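Local structure of uncharacterized protein (Leishmania infantum, 4TYZ) at residues A[20-25]-A[37-42]. The protein is of unknown function but may bind and transfer sterols, its C-terminal part being a GRAM domain of the PH superfamily. Residues are numbered along the deposited sequence; the frame is centred on the assembly and turned at random.
Sequences DSFNCA and LFITPH
The F22 ring takes I39 at its edge: CD1 of I39 lies close to the ring plane, 3.8 Å from CE2, and the two side chains cross obliquely. The F38 ring, on the other side of the sheet, has CB of S21 set obliquely to it at CD1, 4.2 Å away. Both pairs sit on the first beta hairpin of the GRAM domain, whose strands 20-28 and 31-39 run antiparallel (165° between the short segments) within the seven-stranded sheet of this PH-like fold.

Side chains alternate along the hairpin. F22 and I39 pack on helix 96-107, where F22 rests on A99, and I39 reaches A102 and L103; L37, on the same face, touches L44. S21 and F38 project to the opposite face, against helix 2-9. CG1 of I39 stands anti to its carbonyl carbon (chi1 -66°), and the extended chain beyond it carries CD1 to the phenyl edge. Farther along, SG of C24 reaches CB of L37 at 3.7 Å.

The backbones are tied at two hydrogen-bonded pairs. F22 and L37 exchange short bonds, with L37 N donating to F22 O at 2.8 Å. At D20 and I39 the ladder is less even: I39 N gives D20 O a nearly straight bond, while the return from D20 N to I39 O is weak at 3.3 Å. The non-hydrogen-bonded pair S21 and F38 lies between them. D20 also turns its carboxylate back on its own strand, where OD2 accepts the N-H of S21, N to OD2 2.9 Å, on its anti side, 20° out of the carboxylate plane.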
loop_
_atom_site.group_PDB
_atom_site.type_symbol
_atom_site.label_atom_id
_atom_site.label_comp_id
_atom_site.label_asym_id
_atom_site.label_seq_id
_atom_site.Cartn_x
_atom_site.Cartn_y
_atom_site.Cartn_z
ATOM N N ASP A 20 -4.857 9.722 0.741
ATOM C CA ASP A 20 -5.257 8.912 1.879
ATOM C C ASP A 20 -4.068 8.107 2.371
ATOM O O ASP A 20 -3.061 7.969 1.673
ATOM C CB ASP A 20 -6.420 7.982 1.515
ATOM C CG ASP A 20 -7.429 7.835 2.644
ATOM O OD1 ASP A 20 -8.611 7.551 2.348
ATOM O OD2 ASP A 20 -7.044 8.002 3.820
ATOM N N SER A 21 -4.183 7.584 3.581
ATOM C CA SER A 21 -3.143 6.721 4.114
ATOM C C SER A 21 -3.745 5.746 5.103
ATOM O O SER A 21 -4.777 6.025 5.716
ATOM C CB SER A 21 -2.032 7.529 4.780
ATOM O OG SER A 21 -2.547 8.253 5.886
ATOM N N PHE A 22 -3.084 4.604 5.251
ATOM C CA PHE A 22 -3.608 3.495 6.036
ATOM C C PHE A 22 -2.506 2.751 6.772
ATOM O O PHE A 22 -1.429 2.511 6.224
ATOM C CB PHE A 22 -4.361 2.517 5.124
ATOM C CG PHE A 22 -5.586 3.110 4.500
ATOM C CD1 PHE A 22 -6.789 3.112 5.188
ATOM C CD2 PHE A 22 -5.530 3.694 3.245
ATOM C CE1 PHE A 22 -7.919 3.685 4.625
ATOM C CE2 PHE A 22 -6.664 4.266 2.678
ATOM C CZ PHE A 22 -7.852 4.259 3.377
ATOM N N ASN A 23 -2.787 2.375 8.013
ATOM C CA ASN A 23 -1.907 1.473 8.733
ATOM C C ASN A 23 -2.026 0.064 8.176
ATOM O O ASN A 23 -3.137 -0.439 7.982
ATOM C CB ASN A 23 -2.252 1.458 10.211
ATOM C CG ASN A 23 -2.070 2.810 10.855
ATOM O OD1 ASN A 23 -3.040 3.522 11.130
ATOM N ND2 ASN A 23 -0.822 3.184 11.080
ATOM N N CYS A 24 -0.888 -0.576 7.934
ATOM C CA CYS A 24 -0.862 -1.965 7.482
ATOM C C CYS A 24 0.558 -2.481 7.588
ATOM O O CYS A 24 1.451 -1.776 8.055
ATOM C CB CYS A 24 -1.380 -2.118 6.045
ATOM S SG CYS A 24 -0.363 -1.258 4.811
ATOM N N ALA A 25 0.770 -3.716 7.168
ATOM C CA ALA A 25 2.104 -4.272 7.178
ATOM C C ALA A 25 2.389 -4.866 5.825
ATOM O O ALA A 25 1.506 -5.401 5.160
ATOM C CB ALA A 25 2.259 -5.315 8.268
ATOM N N LEU A 37 0.574 2.635 4.244
ATOM C CA LEU A 37 0.188 2.649 2.841
ATOM C C LEU A 37 -0.226 4.067 2.476
ATOM O O LEU A 37 -1.044 4.660 3.174
ATOM C CB LEU A 37 -0.964 1.673 2.610
ATOM C CG LEU A 37 -1.363 1.507 1.155
ATOM C CD1 LEU A 37 -0.245 0.749 0.489
ATOM C CD2 LEU A 37 -2.693 0.757 1.043
ATOM N N PHE A 38 0.363 4.616 1.415
ATOM C CA PHE A 38 0.016 5.953 0.925
ATOM C C PHE A 38 -0.651 5.878 -0.436
ATOM O O PHE A 38 -0.169 5.187 -1.331
ATOM C CB PHE A 38 1.259 6.834 0.798
ATOM C CG PHE A 38 2.057 6.964 2.063
ATOM C CD1 PHE A 38 1.748 7.942 2.992
ATOM C CD2 PHE A 38 3.137 6.127 2.308
ATOM C CE1 PHE A 38 2.505 8.086 4.143
ATOM C CE2 PHE A 38 3.888 6.261 3.459
ATOM C CZ PHE A 38 3.577 7.243 4.374
ATOM N N ILE A 39 -1.739 6.623 -0.600
ATOM C CA ILE A 39 -2.445 6.683 -1.870
ATOM C C ILE A 39 -2.344 8.103 -2.424
ATOM O O ILE A 39 -2.727 9.067 -1.760
ATOM C CB ILE A 39 -3.900 6.258 -1.694
ATOM C CG1 ILE A 39 -3.935 4.773 -1.298
ATOM C CG2 ILE A 39 -4.704 6.516 -2.955
ATOM C CD1 ILE A 39 -5.251 4.312 -0.804
ATOM N N THR A 40 -1.774 8.222 -3.618
ATOM C CA THR A 40 -1.685 9.497 -4.299
ATOM C C THR A 40 -2.396 9.346 -5.643
ATOM O O THR A 40 -2.873 8.254 -5.973
ATOM C CB THR A 40 -0.204 9.956 -4.479
ATOM O OG1 THR A 40 0.383 9.298 -5.612
ATOM C CG2 THR A 40 0.608 9.653 -3.228
ATOM N N PRO A 41 -2.517 10.436 -6.413
ATOM C CA PRO A 41 -3.254 10.242 -7.667
ATOM C C PRO A 41 -2.592 9.255 -8.644
ATOM O O PRO A 41 -3.310 8.588 -9.391
ATOM C CB PRO A 41 -3.294 11.657 -8.262
ATOM C CG PRO A 41 -3.222 12.568 -7.062
ATOM C CD PRO A 41 -2.282 11.862 -6.111
ATOM N N HIS A 42 -1.267 9.133 -8.619
ATOM C CA HIS A 42 -0.577 8.268 -9.580
ATOM C C HIS A 42 0.147 7.077 -8.958
ATOM O O HIS A 42 0.564 6.174 -9.692
ATOM C CB HIS A 42 0.436 9.080 -10.393
ATOM C CG HIS A 42 -0.191 10.129 -11.247
ATOM N ND1 HIS A 42 -0.079 11.476 -10.973
ATOM C CD2 HIS A 42 -0.960 10.028 -12.356
ATOM C CE1 HIS A 42 -0.751 12.161 -11.883
ATOM N NE2 HIS A 42 -1.293 11.310 -12.731
#